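Long-range contact in DUF1881 domain-containing protein (Neurospora crassa, PDB 5Z6D), which is of unknown function but carries a betagamma-crystallin calcium-binding site that its interface with an Ig-like domain renders inoperative: residues G155-W167 / D175-K187. The protein carries 1 engineered substitution. Sequence-based numbering, arbitrary orientation.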
ATOM      1  N   GLY A 155       6.378 -23.139 -10.609  1.00 30.78           N
ATOM      2  CA  GLY A 155       6.175 -22.180 -11.681  1.00 31.21           C
ATOM      3  C   GLY A 155       4.729 -22.147 -12.137  1.00 29.01           C
ATOM      4  O   GLY A 155       4.334 -21.286 -12.913  1.00 29.95           O
ATOM      5  N   VAL A 156       3.944 -23.094 -11.633  1.00 30.00           N
ATOM      6  CA  VAL A 156       2.556 -23.286 -12.038  1.00 32.09           C
ATOM      7  C   VAL A 156       1.602 -22.259 -11.437  1.00 32.87           C
ATOM      8  O   VAL A 156       1.634 -22.000 -10.232  1.00 26.75           O
ATOM      9  CB  VAL A 156       2.063 -24.692 -11.645  1.00 40.50           C
ATOM     10  CG1 VAL A 156       0.653 -24.932 -12.171  1.00 44.88           C
ATOM     11  CG2 VAL A 156       3.019 -25.757 -12.166  1.00 45.56           C
ATOM     12  N   TYR A 157       0.745 -21.687 -12.276  1.00 27.21           N
ATOM     13  CA  TYR A 157      -0.258 -20.750 -11.788  1.00 22.72           C
ATOM     14  C   TYR A 157      -1.427 -21.475 -11.139  1.00 29.31           C
ATOM     15  O   TYR A 157      -2.025 -22.380 -11.719  1.00 35.78           O
ATOM     16  CB  TYR A 157      -0.747 -19.836 -12.913  1.00 17.40           C
ATOM     17  CG  TYR A 157       0.218 -18.712 -13.162  1.00 21.83           C
ATOM     18  CD1 TYR A 157       0.205 -17.584 -12.353  1.00 22.22           C
ATOM     19  CD2 TYR A 157       1.183 -18.799 -14.164  1.00 23.03           C
ATOM     20  CE1 TYR A 157       1.099 -16.560 -12.547  1.00 22.06           C
ATOM     21  CE2 TYR A 157       2.082 -17.774 -14.371  1.00 31.74           C
ATOM     22  CZ  TYR A 157       2.041 -16.658 -13.552  1.00 26.95           C
ATOM     23  OH  TYR A 157       2.930 -15.624 -13.734  1.00 31.13           O
ATOM     24  N   ILE A 158      -1.732 -21.071  -9.913  1.00 25.50           N
ATOM     25  CA  ILE A 158      -2.849 -21.637  -9.189  1.00 23.26           C
ATOM     26  C   ILE A 158      -4.103 -20.968  -9.685  1.00 28.80           C
ATOM     27  O   ILE A 158      -5.117 -21.623  -9.942  1.00 29.35           O
ATOM     28  CB  ILE A 158      -2.744 -21.409  -7.682  1.00 23.10           C
ATOM     29  CG1 ILE A 158      -1.530 -22.121  -7.102  1.00 31.48           C
ATOM     30  CG2 ILE A 158      -4.025 -21.861  -6.971  1.00 30.28           C
ATOM     31  CD1 ILE A 158      -1.498 -22.046  -5.603  1.00 42.26           C
ATOM     32  N   ALA A 159      -4.035 -19.651  -9.819  1.00 28.26           N
ATOM     33  CA  ALA A 159      -5.242 -18.941 -10.234  1.00 24.73           C
ATOM     34  C   ALA A 159      -4.926 -17.599 -10.828  1.00 24.42           C
ATOM     35  O   ALA A 159      -3.941 -16.979 -10.481  1.00 23.99           O
ATOM     36  CB  ALA A 159      -6.183 -18.768  -9.059  1.00 23.96           C
ATOM     37  N   VAL A 160      -5.785 -17.146 -11.722  1.00 21.63           N
ATOM     38  CA  VAL A 160      -5.647 -15.840 -12.322  1.00 20.35           C
ATOM     39  C   VAL A 160      -7.015 -15.200 -12.257  1.00 20.99           C
ATOM     40  O   VAL A 160      -8.017 -15.866 -12.478  1.00 29.12           O
ATOM     41  CB  VAL A 160      -5.129 -15.936 -13.764  1.00 32.21           C
ATOM     42  CG1 VAL A 160      -5.246 -14.607 -14.474  1.00 40.57           C
ATOM     43  CG2 VAL A 160      -3.688 -16.429 -13.757  1.00 33.14           C
ATOM     44  N   GLY A 161      -7.080 -13.931 -11.880  1.00 19.14           N
ATOM     45  CA  GLY A 161      -8.367 -13.268 -11.831  1.00 22.36           C
ATOM     46  C   GLY A 161      -8.206 -11.808 -11.499  1.00 18.81           C
ATOM     47  O   GLY A 161      -7.307 -11.142 -12.007  1.00 19.21           O
ATOM     48  N   SER A 162      -9.101 -11.298 -10.667  1.00 21.06           N
ATOM     49  CA  SER A 162      -9.017  -9.903 -10.274  1.00 22.37           C
ATOM     50  C   SER A 162      -9.700  -9.669  -8.943  1.00 19.24           C
ATOM     51  O   SER A 162     -10.435 -10.521  -8.444  1.00 21.21           O
ATOM     52  CB  SER A 162      -9.630  -9.000 -11.344  1.00 31.67           C
ATOM     53  OG  SER A 162     -10.992  -9.324 -11.549  1.00 25.76           O
ATOM     54  N   VAL A 163      -9.406  -8.509  -8.360  1.00 17.15           N
ATOM     55  CA  VAL A 163     -10.042  -8.074  -7.128  1.00 21.56           C
ATOM     56  C   VAL A 163     -10.765  -6.768  -7.433  1.00 20.95           C
ATOM     57  O   VAL A 163     -10.295  -5.964  -8.244  1.00 19.51           O
ATOM     58  CB  VAL A 163      -9.012  -7.887  -5.979  1.00 22.27           C
ATOM     59  CG1 VAL A 163      -7.981  -6.797  -6.321  1.00 24.11           C
ATOM     60  CG2 VAL A 163      -9.723  -7.582  -4.660  1.00 20.85           C
ATOM     61  N   TYR A 164     -11.915  -6.576  -6.797  1.00 19.61           N
ATOM     62  CA  TYR A 164     -12.729  -5.393  -6.987  1.00 23.13           C
ATOM     63  C   TYR A 164     -12.808  -4.663  -5.651  1.00 20.35           C
ATOM     64  O   TYR A 164     -13.254  -5.226  -4.659  1.00 25.72           O
ATOM     65  CB  TYR A 164     -14.120  -5.794  -7.501  1.00 27.85           C
ATOM     66  CG  TYR A 164     -15.079  -4.660  -7.813  1.00 25.68           C
ATOM     67  CD1 TYR A 164     -14.922  -3.874  -8.950  1.00 26.69           C
ATOM     68  CD2 TYR A 164     -16.156  -4.394  -6.982  1.00 32.63           C
ATOM     69  CE1 TYR A 164     -15.808  -2.849  -9.244  1.00 30.14           C
ATOM     70  CE2 TYR A 164     -17.045  -3.372  -7.266  1.00 31.34           C
ATOM     71  CZ  TYR A 164     -16.867  -2.601  -8.393  1.00 30.56           C
ATOM     72  OH  TYR A 164     -17.754  -1.582  -8.675  1.00 29.85           O
ATOM     73  N   PHE A 165     -12.312  -3.435  -5.624  1.00 19.35           N
ATOM     74  CA  PHE A 165     -12.396  -2.567  -4.448  1.00 22.38           C
ATOM     75  C   PHE A 165     -13.514  -1.559  -4.602  1.00 21.79           C
ATOM     76  O   PHE A 165     -13.676  -0.953  -5.661  1.00 21.21           O
ATOM     77  CB  PHE A 165     -11.098  -1.798  -4.227  1.00 18.49           C
ATOM     78  CG  PHE A 165      -9.892  -2.668  -4.024  1.00 20.17           C
ATOM     79  CD1 PHE A 165      -9.780  -3.478  -2.910  1.00 21.89           C
ATOM     80  CD2 PHE A 165      -8.855  -2.643  -4.941  1.00 24.87           C
ATOM     81  CE1 PHE A 165      -8.652  -4.267  -2.718  1.00 22.70           C
ATOM     82  CE2 PHE A 165      -7.722  -3.423  -4.754  1.00 26.98           C
ATOM     83  CZ  PHE A 165      -7.621  -4.227  -3.640  1.00 20.29           C
ATOM     84  N   GLU A 166     -14.275  -1.349  -3.539  1.00 21.15           N
ATOM     85  CA  GLU A 166     -15.282  -0.299  -3.600  1.00 25.36           C
ATOM     86  C   GLU A 166     -15.363   0.408  -2.263  1.00 27.31           C
ATOM     87  O   GLU A 166     -15.069  -0.177  -1.233  1.00 29.44           O
ATOM     88  CB  GLU A 166     -16.656  -0.865  -4.003  1.00 28.32           C
ATOM     89  CG  GLU A 166     -17.319  -1.751  -2.972  1.00 37.03           C
ATOM     90  CD  GLU A 166     -18.706  -2.209  -3.409  1.00 43.94           C
ATOM     91  OE1 GLU A 166     -19.077  -1.962  -4.578  1.00 42.02           O
ATOM     92  OE2 GLU A 166     -19.425  -2.815  -2.586  1.00 45.06           O
ATOM     93  N   TRP A 167     -15.744   1.678  -2.282  1.00 26.66           N
ATOM     94  CA  TRP A 167     -15.930   2.402  -1.039  1.00 28.44           C
ATOM     95  C   TRP A 167     -17.254   2.033  -0.394  1.00 32.53           C
ATOM     96  O   TRP A 167     -18.298   2.032  -1.047  1.00 32.53           O
ATOM     97  CB  TRP A 167     -15.870   3.913  -1.262  1.00 27.62           C
ATOM     98  CG  TRP A 167     -15.826   4.649   0.034  1.00 28.69           C
ATOM     99  CD1 TRP A 167     -16.885   5.177   0.715  1.00 35.54           C
ATOM    100  CD2 TRP A 167     -14.665   4.906   0.833  1.00 29.00           C
ATOM    101  NE1 TRP A 167     -16.453   5.762   1.883  1.00 40.73           N
ATOM    102  CE2 TRP A 167     -15.093   5.613   1.976  1.00 36.67           C
ATOM    103  CE3 TRP A 167     -13.302   4.628   0.682  1.00 29.96           C
ATOM    104  CZ2 TRP A 167     -14.207   6.035   2.970  1.00 30.30           C
ATOM    105  CZ3 TRP A 167     -12.425   5.046   1.667  1.00 30.70           C
ATOM    106  CH2 TRP A 167     -12.881   5.742   2.800  1.00 28.99           C
ATOM    107  N   ASP A 175     -13.925  -1.835   0.793  1.00 21.28           N
ATOM    108  CA  ASP A 175     -14.363  -3.221   0.761  1.00 22.07           C
ATOM    109  C   ASP A 175     -13.729  -3.972  -0.402  1.00 21.51           C
ATOM    110  O   ASP A 175     -13.645  -3.453  -1.524  1.00 24.50           O
ATOM    111  CB  ASP A 175     -15.878  -3.322   0.625  1.00 26.32           C
ATOM    112  CG  ASP A 175     -16.606  -2.988   1.898  1.00 37.97           C
ATOM    113  OD1 ASP A 175     -15.948  -2.561   2.867  1.00 42.48           O
ATOM    114  OD2 ASP A 175     -17.845  -3.143   1.916  1.00 40.99           O
ATOM    115  N   VAL A 176     -13.283  -5.188  -0.119  1.00 21.55           N
ATOM    116  CA  VAL A 176     -12.970  -6.149  -1.161  1.00 24.27           C
ATOM    117  C   VAL A 176     -14.251  -6.890  -1.502  1.00 31.32           C
ATOM    118  O   VAL A 176     -14.877  -7.483  -0.627  1.00 33.42           O
ATOM    119  CB  VAL A 176     -11.884  -7.142  -0.715  1.00 27.48           C
ATOM    120  CG1 VAL A 176     -11.807  -8.312  -1.676  1.00 26.03           C
ATOM    121  CG2 VAL A 176     -10.531  -6.441  -0.605  1.00 25.45           C
ATOM    122  N   VAL A 177     -14.654  -6.826  -2.767  1.00 28.15           N
ATOM    123  CA  VAL A 177     -15.800  -7.579  -3.237  1.00 33.76           C
ATOM    124  C   VAL A 177     -15.320  -8.835  -3.951  1.00 34.76           C
ATOM    125  O   VAL A 177     -14.658  -8.757  -4.986  1.00 36.67           O
ATOM    126  CB  VAL A 177     -16.671  -6.751  -4.181  1.00 36.07           C
ATOM    127  CG1 VAL A 177     -17.914  -7.540  -4.570  1.00 37.76           C
ATOM    128  CG2 VAL A 177     -17.049  -5.439  -3.516  1.00 35.98           C
ATOM    129  N   GLU A 178     -15.634  -9.991  -3.378  1.00 35.21           N
ATOM    130  CA  GLU A 178     -15.249 -11.260  -3.979  1.00 38.32           C
ATOM    131  C   GLU A 178     -16.289 -11.697  -5.007  1.00 39.68           C
ATOM    132  O   GLU A 178     -17.237 -12.400  -4.671  1.00 49.24           O
ATOM    133  CB  GLU A 178     -15.080 -12.335  -2.901  1.00 40.21           C
ATOM    134  CG  GLU A 178     -14.111 -11.959  -1.777  1.00 41.88           C
ATOM    135  CD  GLU A 178     -13.675 -13.163  -0.956  1.00 44.44           C
ATOM    136  OE1 GLU A 178     -14.224 -14.266  -1.173  1.00 41.21           O
ATOM    137  OE2 GLU A 178     -12.774 -13.011  -0.102  1.00 42.17           O
ATOM    138  N   ASN A 179     -16.115 -11.275  -6.256  1.00 36.55           N
ATOM    139  CA  ASN A 179     -17.059 -11.639  -7.309  1.00 37.85           C
ATOM    140  C   ASN A 179     -16.563 -12.835  -8.119  1.00 36.06           C
ATOM    141  O   ASN A 179     -15.691 -13.571  -7.662  1.00 29.95           O
ATOM    142  CB  ASN A 179     -17.349 -10.437  -8.218  1.00 41.65           C
ATOM    143  CG  ASN A 179     -16.102  -9.858  -8.862  1.00 40.17           C
ATOM    144  OD1 ASN A 179     -15.169 -10.577  -9.219  1.00 35.99           O
ATOM    145  ND2 ASN A 179     -16.096  -8.542  -9.033  1.00 44.52           N
ATOM    146  N   GLU A 180     -17.109 -13.033  -9.318  1.00 33.66           N
ATOM    147  CA  GLU A 180     -16.824 -14.255 -10.060  1.00 34.48           C
ATOM    148  C   GLU A 180     -15.395 -14.307 -10.607  1.00 34.34           C
ATOM    149  O   GLU A 180     -14.949 -15.360 -11.062  1.00 36.34           O
ATOM    150  CB  GLU A 180     -17.835 -14.439 -11.206  1.00 35.64           C
ATOM    151  CG  GLU A 180     -17.440 -13.801 -12.530  1.00 43.86           C
ATOM    152  CD  GLU A 180     -17.673 -12.301 -12.568  1.00 56.73           C
ATOM    153  OE1 GLU A 180     -18.099 -11.722 -11.543  1.00 57.38           O
ATOM    154  OE2 GLU A 180     -17.432 -11.700 -13.638  1.00 61.05           O
ATOM    155  N   HIS A 181     -14.668 -13.194 -10.551  1.00 30.63           N
ATOM    156  CA  HIS A 181     -13.284 -13.194 -11.020  1.00 29.30           C
ATOM    157  C   HIS A 181     -12.277 -13.326  -9.872  1.00 26.00           C
ATOM    158  O   HIS A 181     -11.087 -13.571 -10.099  1.00 24.88           O
ATOM    159  CB  HIS A 181     -13.003 -11.937 -11.840  1.00 40.31           C
ATOM    160  CG  HIS A 181     -13.631 -11.962 -13.198  1.00 51.56           C
ATOM    161  ND1 HIS A 181     -13.406 -12.981 -14.100  1.00 53.44           N
ATOM    162  CD2 HIS A 181     -14.483 -11.102 -13.804  1.00 54.96           C
ATOM    163  CE1 HIS A 181     -14.091 -12.745 -15.205  1.00 56.81           C
ATOM    164  NE2 HIS A 181     -14.754 -11.612 -15.052  1.00 56.68           N
ATOM    165  N   TRP A 182     -12.762 -13.203  -8.645  1.00 24.96           N
ATOM    166  CA  TRP A 182     -11.918 -13.450  -7.478  1.00 26.90           C
ATOM    167  C   TRP A 182     -11.642 -14.945  -7.368  1.00 29.95           C
ATOM    168  O   TRP A 182     -12.580 -15.747  -7.352  1.00 27.90           O
ATOM    169  CB  TRP A 182     -12.585 -12.932  -6.207  1.00 29.83           C
ATOM    170  CG  TRP A 182     -11.875 -13.305  -4.933  1.00 28.48           C
ATOM    171  CD1 TRP A 182     -12.147 -14.375  -4.120  1.00 29.73           C
ATOM    172  CD2 TRP A 182     -10.791 -12.601  -4.319  1.00 25.89           C
ATOM    173  NE1 TRP A 182     -11.292 -14.377  -3.038  1.00 32.46           N
ATOM    174  CE2 TRP A 182     -10.451 -13.291  -3.133  1.00 23.66           C
ATOM    175  CE3 TRP A 182     -10.071 -11.448  -4.649  1.00 30.21           C
ATOM    176  CZ2 TRP A 182      -9.431 -12.872  -2.286  1.00 23.89           C
ATOM    177  CZ3 TRP A 182      -9.055 -11.031  -3.806  1.00 33.41           C
ATOM    178  CH2 TRP A 182      -8.743 -11.745  -2.641  1.00 29.43           C
ATOM    179  N   PRO A 183     -10.353 -15.326  -7.304  1.00 25.67           N
ATOM    180  CA  PRO A 183      -9.970 -16.741  -7.243  1.00 27.76           C
ATOM    181  C   PRO A 183     -10.586 -17.450  -6.040  1.00 28.96           C
ATOM    182  O   PRO A 183     -10.413 -16.993  -4.908  1.00 25.10           O
ATOM    183  CB  PRO A 183      -8.443 -16.686  -7.129  1.00 26.16           C
ATOM    184  CG  PRO A 183      -8.066 -15.383  -7.745  1.00 25.91           C
ATOM    185  CD  PRO A 183      -9.180 -14.438  -7.370  1.00 25.17           C
ATOM    186  N   LYS A 184     -11.304 -18.545  -6.279  1.00 24.75           N
ATOM    187  CA  LYS A 184     -11.955 -19.255  -5.185  1.00 33.57           C
ATOM    188  C   LYS A 184     -10.923 -19.837  -4.222  1.00 30.68           C
ATOM    189  O   LYS A 184     -11.239 -20.153  -3.077  1.00 29.43           O
ATOM    190  CB  LYS A 184     -12.862 -20.361  -5.722  1.00 38.20           C
ATOM    191  CG  LYS A 184     -13.956 -19.858  -6.651  1.00 50.45           C
ATOM    192  CD  LYS A 184     -14.904 -20.974  -7.049  1.00 56.51           C
ATOM    193  CE  LYS A 184     -16.011 -20.469  -7.961  1.00 60.36           C
ATOM    194  NZ  LYS A 184     -15.527 -20.163  -9.338  1.00 63.95           N
ATOM    195  N   GLN A 185      -9.689 -19.971  -4.695  1.00 26.56           N
ATOM    196  CA  GLN A 185      -8.591 -20.443  -3.858  1.00 24.10           C
ATOM    197  C   GLN A 185      -8.155 -19.461  -2.780  1.00 24.45           C
ATOM    198  O   GLN A 185      -7.397 -19.832  -1.897  1.00 24.56           O
ATOM    199  CB  GLN A 185      -7.371 -20.773  -4.718  1.00 21.69           C
ATOM    200  CG  GLN A 185      -7.570 -21.948  -5.664  1.00 23.22           C
ATOM    201  CD  GLN A 185      -8.051 -21.510  -7.033  1.00 28.04           C
ATOM    202  OE1 GLN A 185      -8.606 -20.425  -7.194  1.00 26.14           O
ATOM    203  NE2 GLN A 185      -7.830 -22.352  -8.032  1.00 24.74           N
ATOM    204  N   LEU A 186      -8.601 -18.211  -2.875  1.00 21.58           N
ATOM    205  CA  LEU A 186      -8.212 -17.178  -1.914  1.00 20.99           C
ATOM    206  C   LEU A 186      -9.370 -16.772  -1.014  1.00 24.35           C
ATOM    207  O   LEU A 186     -10.525 -16.751  -1.441  1.00 26.68           O
ATOM    208  CB  LEU A 186      -7.700 -15.937  -2.641  1.00 18.68           C
ATOM    209  CG  LEU A 186      -6.494 -16.071  -3.565  1.00 20.26           C
ATOM    210  CD1 LEU A 186      -6.230 -14.761  -4.311  1.00 22.13           C
ATOM    211  CD2 LEU A 186      -5.269 -16.515  -2.760  1.00 18.28           C
ATOM    212  N   LYS A 187      -9.043 -16.426   0.223  1.00 23.94           N
ATOM    213  CA  LYS A 187     -10.002 -15.817   1.138  1.00 26.04           C
ATOM    214  C   LYS A 187      -9.445 -14.505   1.668  1.00 26.73           C
ATOM    215  O   LYS A 187      -8.308 -14.457   2.101  1.00 28.42           O
ATOM    216  CB  LYS A 187     -10.307 -16.763   2.299  1.00 33.13           C
ATOM    217  CG  LYS A 187     -11.721 -17.306   2.306  1.00 54.53           C
ATOM    218  CD  LYS A 187     -12.713 -16.247   2.759  1.00 63.46           C
ATOM    219  CE  LYS A 187     -14.102 -16.834   2.936  1.00 69.08           C
ATOM    220  NZ  LYS A 187     -15.023 -15.862   3.579  1.00 69.80           N
TER
HETATM  221  O   HOH W   1      -9.915 -16.629 -10.857  1.00 48.99           O
HETATM  222  O   HOH W   2     -12.912  -8.268  -9.952  1.00 39.97           O
HETATM  223  O   HOH W   3     -13.292  -9.825  -7.457  1.00 40.06           O
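Glu-166 and Asp-175 exchange two backbone hydrogen bonds across the antiparallel hairpin of strands 157-168 and 173-177, Val-177 N adds a nearly straight one to Tyr-164 O (2.8 Å, 177°), and the side chains beside them sort by face. On one face, Phe-165 turns the edge of its ring to Val-176, CE1 lying 3.6 Å from CG2, while the side chain of Val-163 crosses that of Val-176 at about a right angle, its CG2 against the other methyl, CG1. On the other, Val-177 meets the edge of the Tyr-164 ring through CB, the two side chains running alongside each other, and its CG2 lies 3.6 Å from CD of Glu-166. Asp-175 turns its carboxylate to Arg-190 in a salt bridge.

Farther on, residues Asn-179 to Trp-182 form a type I turn, and Ser-162 N reaches His-181 O (3.1 Å) from above the carbonyl plane. With its CG anti to the backbone N (chi1 172°), Trp-182 lays its indole between Pro-183 CD on one face and Glu-178 CG on the other; Val-163 CB comes in at the ring's edge, and NE1 donates to Leu-186 O (3.0 Å). Were Trp-182 an alanine, Leu-186 O would probably lose its indole donor, and a gap would open between Pro-183, Glu-178 and Val-163. Ala-159 CB sits 3.6 Å from Pro-183 CB and 3.5 Å from OE1 of Gln-185, whose NE2 is bonded to Lys-204 O. Along strand 157-168 of this Ig-like domain, three backbone bonds at the hairpin thus give way to a single direct one, water-mediated links and mixed polar and apolar contacts.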